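Local atomic coordinates of PF14_0633 protein (Plasmodium falciparum, PDB entry 3IGM), a protein that binds DNA sequence-specifically through its AP2 domain, the part described here, and probably acts as a transcription factor of the malaria parasite. Residues 24-28 with 29-33. Numbering follows the deposited sequence.
Sequences FYDGA and SRRSR. With nucleotides of chain B; nucleotides of chain C.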
ATOM      1  N   PHE A  24       0.969 -17.411 -15.549  1.00 34.04           N
ATOM      2  CA  PHE A  24       0.440 -18.674 -16.057  1.00 34.32           C
ATOM      3  C   PHE A  24       0.891 -18.864 -17.494  1.00 34.72           C
ATOM      4  O   PHE A  24       1.176 -17.894 -18.201  1.00 34.66           O
ATOM      5  CB  PHE A  24      -1.110 -18.709 -15.962  1.00 33.43           C
ATOM      6  CG  PHE A  24      -1.811 -17.632 -16.774  1.00 32.61           C
ATOM      7  CD1 PHE A  24      -2.392 -17.930 -18.009  1.00 33.35           C
ATOM      8  CD2 PHE A  24      -1.908 -16.335 -16.299  1.00 31.54           C
ATOM      9  CE1 PHE A  24      -3.047 -16.934 -18.756  1.00 33.38           C
ATOM     10  CE2 PHE A  24      -2.552 -15.336 -17.037  1.00 30.69           C
ATOM     11  CZ  PHE A  24      -3.125 -15.634 -18.261  1.00 30.93           C
ATOM     12  N   TYR A  25       0.950 -20.114 -17.925  1.00 35.64           N
ATOM     13  CA  TYR A  25       1.246 -20.405 -19.321  1.00 36.71           C
ATOM     14  C   TYR A  25      -0.026 -20.497 -20.153  1.00 37.03           C
ATOM     15  O   TYR A  25      -1.011 -21.107 -19.731  1.00 37.66           O
ATOM     16  CB  TYR A  25       2.121 -21.658 -19.449  1.00 36.71           C
ATOM     17  CG  TYR A  25       3.565 -21.346 -19.118  1.00 38.20           C
ATOM     18  CD1 TYR A  25       4.413 -20.768 -20.066  1.00 38.15           C
ATOM     19  CD2 TYR A  25       4.072 -21.579 -17.840  1.00 39.78           C
ATOM     20  CE1 TYR A  25       5.737 -20.447 -19.748  1.00 39.91           C
ATOM     21  CE2 TYR A  25       5.394 -21.274 -17.521  1.00 40.40           C
ATOM     22  CZ  TYR A  25       6.215 -20.709 -18.478  1.00 40.03           C
ATOM     23  OH  TYR A  25       7.518 -20.410 -18.153  1.00 42.46           O
ATOM     24  N   ASP A  26      -0.008 -19.841 -21.311  1.00 37.08           N
ATOM     25  CA  ASP A  26      -1.110 -19.912 -22.267  1.00 37.08           C
ATOM     26  C   ASP A  26      -0.523 -20.496 -23.551  1.00 37.32           C
ATOM     27  O   ASP A  26      -0.020 -19.765 -24.411  1.00 37.07           O
ATOM     28  CB  ASP A  26      -1.700 -18.511 -22.479  1.00 36.98           C
ATOM     29  CG  ASP A  26      -2.831 -18.475 -23.497  1.00 36.22           C
ATOM     30  OD1 ASP A  26      -3.352 -17.366 -23.742  1.00 35.79           O
ATOM     31  OD2 ASP A  26      -3.207 -19.525 -24.054  1.00 35.26           O
ATOM     32  N   GLY A  27      -0.597 -21.821 -23.667  1.00 37.71           N
ATOM     33  CA  GLY A  27       0.201 -22.557 -24.652  1.00 38.24           C
ATOM     34  C   GLY A  27       1.656 -22.396 -24.236  1.00 38.57           C
ATOM     35  O   GLY A  27       2.018 -22.711 -23.094  1.00 38.86           O
ATOM     36  N   ALA A  28       2.476 -21.863 -25.142  1.00 38.37           N
ATOM     37  CA  ALA A  28       3.880 -21.558 -24.837  1.00 38.30           C
ATOM     38  C   ALA A  28       4.082 -20.182 -24.180  1.00 38.12           C
ATOM     39  O   ALA A  28       5.089 -19.956 -23.501  1.00 38.19           O
ATOM     40  CB  ALA A  28       4.719 -21.670 -26.093  1.00 38.37           C
ATOM     41  N   SER A  29       3.114 -19.285 -24.373  1.00 37.82           N
ATOM     42  CA  SER A  29       3.220 -17.877 -23.964  1.00 37.29           C
ATOM     43  C   SER A  29       2.982 -17.635 -22.470  1.00 36.80           C
ATOM     44  O   SER A  29       1.900 -17.932 -21.950  1.00 37.11           O
ATOM     45  CB  SER A  29       2.262 -17.004 -24.796  1.00 37.50           C
ATOM     46  OG  SER A  29       2.368 -17.279 -26.187  1.00 37.15           O
ATOM     47  N   ARG A  30       3.993 -17.090 -21.793  1.00 35.80           N
ATOM     48  CA  ARG A  30       3.879 -16.714 -20.387  1.00 35.07           C
ATOM     49  C   ARG A  30       3.158 -15.372 -20.222  1.00 34.52           C
ATOM     50  O   ARG A  30       3.496 -14.367 -20.871  1.00 34.29           O
ATOM     51  CB  ARG A  30       5.245 -16.666 -19.696  1.00 35.08           C
ATOM     52  CG  ARG A  30       5.138 -16.680 -18.170  1.00 35.03           C
ATOM     53  CD  ARG A  30       6.510 -16.619 -17.543  1.00 35.33           C
ATOM     54  NE  ARG A  30       6.488 -16.890 -16.108  1.00 33.98           N
ATOM     55  CZ  ARG A  30       7.427 -16.481 -15.254  1.00 34.68           C
ATOM     56  NH1 ARG A  30       8.472 -15.760 -15.678  1.00 33.56           N
ATOM     57  NH2 ARG A  30       7.318 -16.783 -13.967  1.00 34.21           N
ATOM     58  N   ARG A  31       2.168 -15.374 -19.338  1.00 33.52           N
ATOM     59  CA  ARG A  31       1.247 -14.250 -19.190  1.00 32.67           C
ATOM     60  C   ARG A  31       1.027 -13.969 -17.724  1.00 32.17           C
ATOM     61  O   ARG A  31       1.403 -14.770 -16.876  1.00 32.18           O
ATOM     62  CB  ARG A  31      -0.087 -14.557 -19.892  1.00 32.31           C
ATOM     63  CG  ARG A  31       0.034 -14.736 -21.407  1.00 31.52           C
ATOM     64  CD  ARG A  31      -1.311 -14.977 -22.080  1.00 28.70           C
ATOM     65  NE  ARG A  31      -2.096 -13.751 -22.170  1.00 27.41           N
ATOM     66  CZ  ARG A  31      -3.346 -13.678 -22.629  1.00 27.55           C
ATOM     67  NH1 ARG A  31      -3.984 -14.778 -23.034  1.00 24.82           N
ATOM     68  NH2 ARG A  31      -3.963 -12.498 -22.679  1.00 25.26           N
ATOM     69  N   SER A  32       0.436 -12.820 -17.418  1.00 32.23           N
ATOM     70  CA  SER A  32       0.137 -12.477 -16.029  1.00 31.62           C
ATOM     71  C   SER A  32      -1.210 -11.790 -15.865  1.00 31.46           C
ATOM     72  O   SER A  32      -1.680 -11.087 -16.758  1.00 31.61           O
ATOM     73  CB  SER A  32       1.256 -11.619 -15.425  1.00 31.32           C
ATOM     74  OG  SER A  32       1.253 -10.311 -15.964  1.00 30.91           O
ATOM     75  N   ARG A  33      -1.820 -12.004 -14.705  1.00 31.67           N
ATOM     76  CA  ARG A  33      -3.053 -11.334 -14.323  1.00 31.71           C
ATOM     77  C   ARG A  33      -2.831 -10.612 -12.991  1.00 31.93           C
ATOM     78  O   ARG A  33      -2.327 -11.199 -12.026  1.00 31.92           O
ATOM     79  CB  ARG A  33      -4.205 -12.339 -14.241  1.00 31.16           C
ATOM     80  CG  ARG A  33      -5.524 -11.801 -13.674  1.00 32.56           C
ATOM     81  CD  ARG A  33      -6.374 -11.050 -14.685  1.00 34.15           C
ATOM     82  NE  ARG A  33      -6.807 -11.879 -15.809  1.00 34.83           N
ATOM     83  CZ  ARG A  33      -8.039 -12.365 -15.967  1.00 35.90           C
ATOM     84  NH1 ARG A  33      -8.996 -12.148 -15.066  1.00 34.71           N
ATOM     85  NH2 ARG A  33      -8.320 -13.072 -17.045  1.00 37.23           N
TER
ATOM     86  P    DA B   4      -0.267 -10.560 -20.983  1.00 40.64           P
ATOM     87  OP1  DA B   4      -0.993 -11.115 -22.148  1.00 40.78           O
ATOM     88  OP2  DA B   4      -0.056 -11.335 -19.741  1.00 40.82           O
ATOM     89  O5'  DA B   4       1.179 -10.106 -21.489  1.00 43.57           O
ATOM     90  C5'  DA B   4       1.325  -9.087 -22.500  1.00 45.19           C
ATOM     91  C4'  DA B   4       2.798  -8.984 -22.861  1.00 45.98           C
ATOM     92  O4'  DA B   4       3.527  -8.409 -21.754  1.00 44.83           O
ATOM     93  C3'  DA B   4       3.489 -10.315 -23.132  1.00 46.85           C
ATOM     94  O3'  DA B   4       4.434 -10.094 -24.174  1.00 49.55           O
ATOM     95  C2'  DA B   4       4.137 -10.708 -21.797  1.00 45.62           C
ATOM     96  C1'  DA B   4       4.409  -9.350 -21.151  1.00 45.00           C
ATOM     97  N9   DA B   4       4.214  -9.268 -19.699  1.00 43.20           N
ATOM     98  C8   DA B   4       3.314  -9.946 -18.922  1.00 41.79           C
ATOM     99  N7   DA B   4       3.384  -9.644 -17.642  1.00 42.31           N
ATOM    100  C5   DA B   4       4.390  -8.684 -17.570  1.00 41.92           C
ATOM    101  C6   DA B   4       4.972  -7.956 -16.507  1.00 41.98           C
ATOM    102  N6   DA B   4       4.580  -8.060 -15.225  1.00 42.07           N
ATOM    103  N1   DA B   4       5.981  -7.083 -16.807  1.00 42.34           N
ATOM    104  C2   DA B   4       6.385  -6.947 -18.072  1.00 41.18           C
ATOM    105  N3   DA B   4       5.922  -7.586 -19.147  1.00 42.88           N
ATOM    106  C4   DA B   4       4.919  -8.445 -18.835  1.00 43.28           C
TER
ATOM    107  P    DG C   2       6.737 -18.745  -9.061  1.00 48.85           P
ATOM    108  OP1  DG C   2       5.958 -19.500  -8.054  1.00 49.06           O
ATOM    109  OP2  DG C   2       6.064 -17.973 -10.136  1.00 49.16           O
ATOM    110  O5'  DG C   2       7.668 -17.706  -8.283  1.00 48.80           O
ATOM    111  C5'  DG C   2       8.626 -18.081  -7.256  1.00 47.44           C
ATOM    112  C4'  DG C   2       9.464 -16.858  -6.858  1.00 45.74           C
ATOM    113  O4'  DG C   2      10.230 -16.420  -8.008  1.00 43.48           O
ATOM    114  C3'  DG C   2       8.701 -15.605  -6.420  1.00 45.54           C
ATOM    115  O3'  DG C   2       9.445 -14.854  -5.452  1.00 45.84           O
ATOM    116  C2'  DG C   2       8.524 -14.818  -7.722  1.00 44.87           C
ATOM    117  C1'  DG C   2       9.820 -15.136  -8.449  1.00 43.10           C
ATOM    118  N9   DG C   2       9.740 -15.255  -9.898  1.00 41.88           N
ATOM    119  C8   DG C   2       8.772 -15.854 -10.667  1.00 42.16           C
ATOM    120  N7   DG C   2       9.028 -15.816 -11.951  1.00 40.99           N
ATOM    121  C5   DG C   2      10.245 -15.151 -12.027  1.00 40.49           C
ATOM    122  C6   DG C   2      11.039 -14.809 -13.144  1.00 39.65           C
ATOM    123  O6   DG C   2      10.809 -15.025 -14.335  1.00 39.83           O
ATOM    124  N1   DG C   2      12.197 -14.133 -12.773  1.00 39.16           N
ATOM    125  C2   DG C   2      12.565 -13.837 -11.481  1.00 39.93           C
ATOM    126  N2   DG C   2      13.731 -13.188 -11.300  1.00 39.39           N
ATOM    127  N3   DG C   2      11.836 -14.160 -10.424  1.00 40.71           N
ATOM    128  C4   DG C   2      10.698 -14.810 -10.774  1.00 41.30           C
TER
ATOM    129  P    DC B   3      -4.375  -7.600 -16.695  1.00 39.84           P
ATOM    130  OP1  DC B   3      -5.426  -8.256 -17.500  1.00 41.18           O
ATOM    131  OP2  DC B   3      -4.149  -8.020 -15.288  1.00 38.46           O
ATOM    132  O5'  DC B   3      -3.019  -7.730 -17.536  1.00 40.01           O
ATOM    133  C5'  DC B   3      -2.997  -7.267 -18.889  1.00 40.27           C
ATOM    134  C4'  DC B   3      -1.576  -7.229 -19.414  1.00 39.75           C
ATOM    135  O4'  DC B   3      -0.791  -6.340 -18.592  1.00 39.45           O
ATOM    136  C3'  DC B   3      -0.834  -8.561 -19.339  1.00 39.14           C
ATOM    137  O3'  DC B   3      -0.960  -9.176 -20.609  1.00 39.81           O
ATOM    138  C2'  DC B   3       0.608  -8.189 -18.971  1.00 38.67           C
ATOM    139  C1'  DC B   3       0.562  -6.675 -18.812  1.00 37.83           C
ATOM    140  N1   DC B   3       1.312  -6.110 -17.664  1.00 37.70           N
ATOM    141  C2   DC B   3       2.528  -5.455 -17.944  1.00 37.71           C
ATOM    142  O2   DC B   3       2.937  -5.378 -19.117  1.00 39.66           O
ATOM    143  N3   DC B   3       3.213  -4.923 -16.909  1.00 36.21           N
ATOM    144  C4   DC B   3       2.751  -5.016 -15.652  1.00 35.11           C
ATOM    145  N4   DC B   3       3.493  -4.444 -14.688  1.00 33.31           N
ATOM    146  C5   DC B   3       1.519  -5.690 -15.347  1.00 34.24           C
ATOM    147  C6   DC B   3       0.839  -6.223 -16.376  1.00 35.26           C
TER
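Phe24 and Arg31 face each other as an antiparallel hydrogen-bonded pair, two pairs back from the turn of a beta hairpin. Arg31 N gives a bond to Phe24 O (2.9 Å), and Phe24 N returns one to Arg31 O. With chi1 at 61°, the Phe24 ring swings across to the partner strand, where CB of Arg31 sits over one face in a CH-pi contact, 3.6 Å from Phe24 CZ. Phe54 of the second subunit meets the Phe24 ring edge-to-face.

From CB the Arg31 chain runs out and bends at chi3 (75°), laying its guanidinium beside the Asp26 carboxylate, the two planes nearly coplanar. Arg31 NH1 makes a salt bridge to Asp26 OD1 at 2.8 Å, while Arg31 NE donates to the phosphate oxygen OP1 of DA4 of chain B at 2.9 Å, and NH2 adds a weak bond to the same oxygen. Bonds to both carboxylate and phosphate should hold the guanidinium in its plane.

Ser29 closes the type II' turn that starts at Asp26: its O accepts from Asp26 N (2.8 Å), and its N reaches Asp26 O from above the carbonyl plane. Gly27 supplies the positive phi.

Tyr25 and Arg30 occupy the face opposite Phe24, Asp26 and Arg31. Arg30 CG lies over one face of the Tyr25 ring, near its rim, and the extended chain carries the guanidinium on to guanine DG2 of chain C, read by two bonds, Arg30 NH1 to O6 and NH2 to N7, each 2.8 Å. Ser32 OG meanwhile bonds to N7 of DA4 of chain B. Base reading from a three-stranded antiparallel sheet, with backbone phosphates bound alongside, is the hallmark of the AP2 DNA-binding domain.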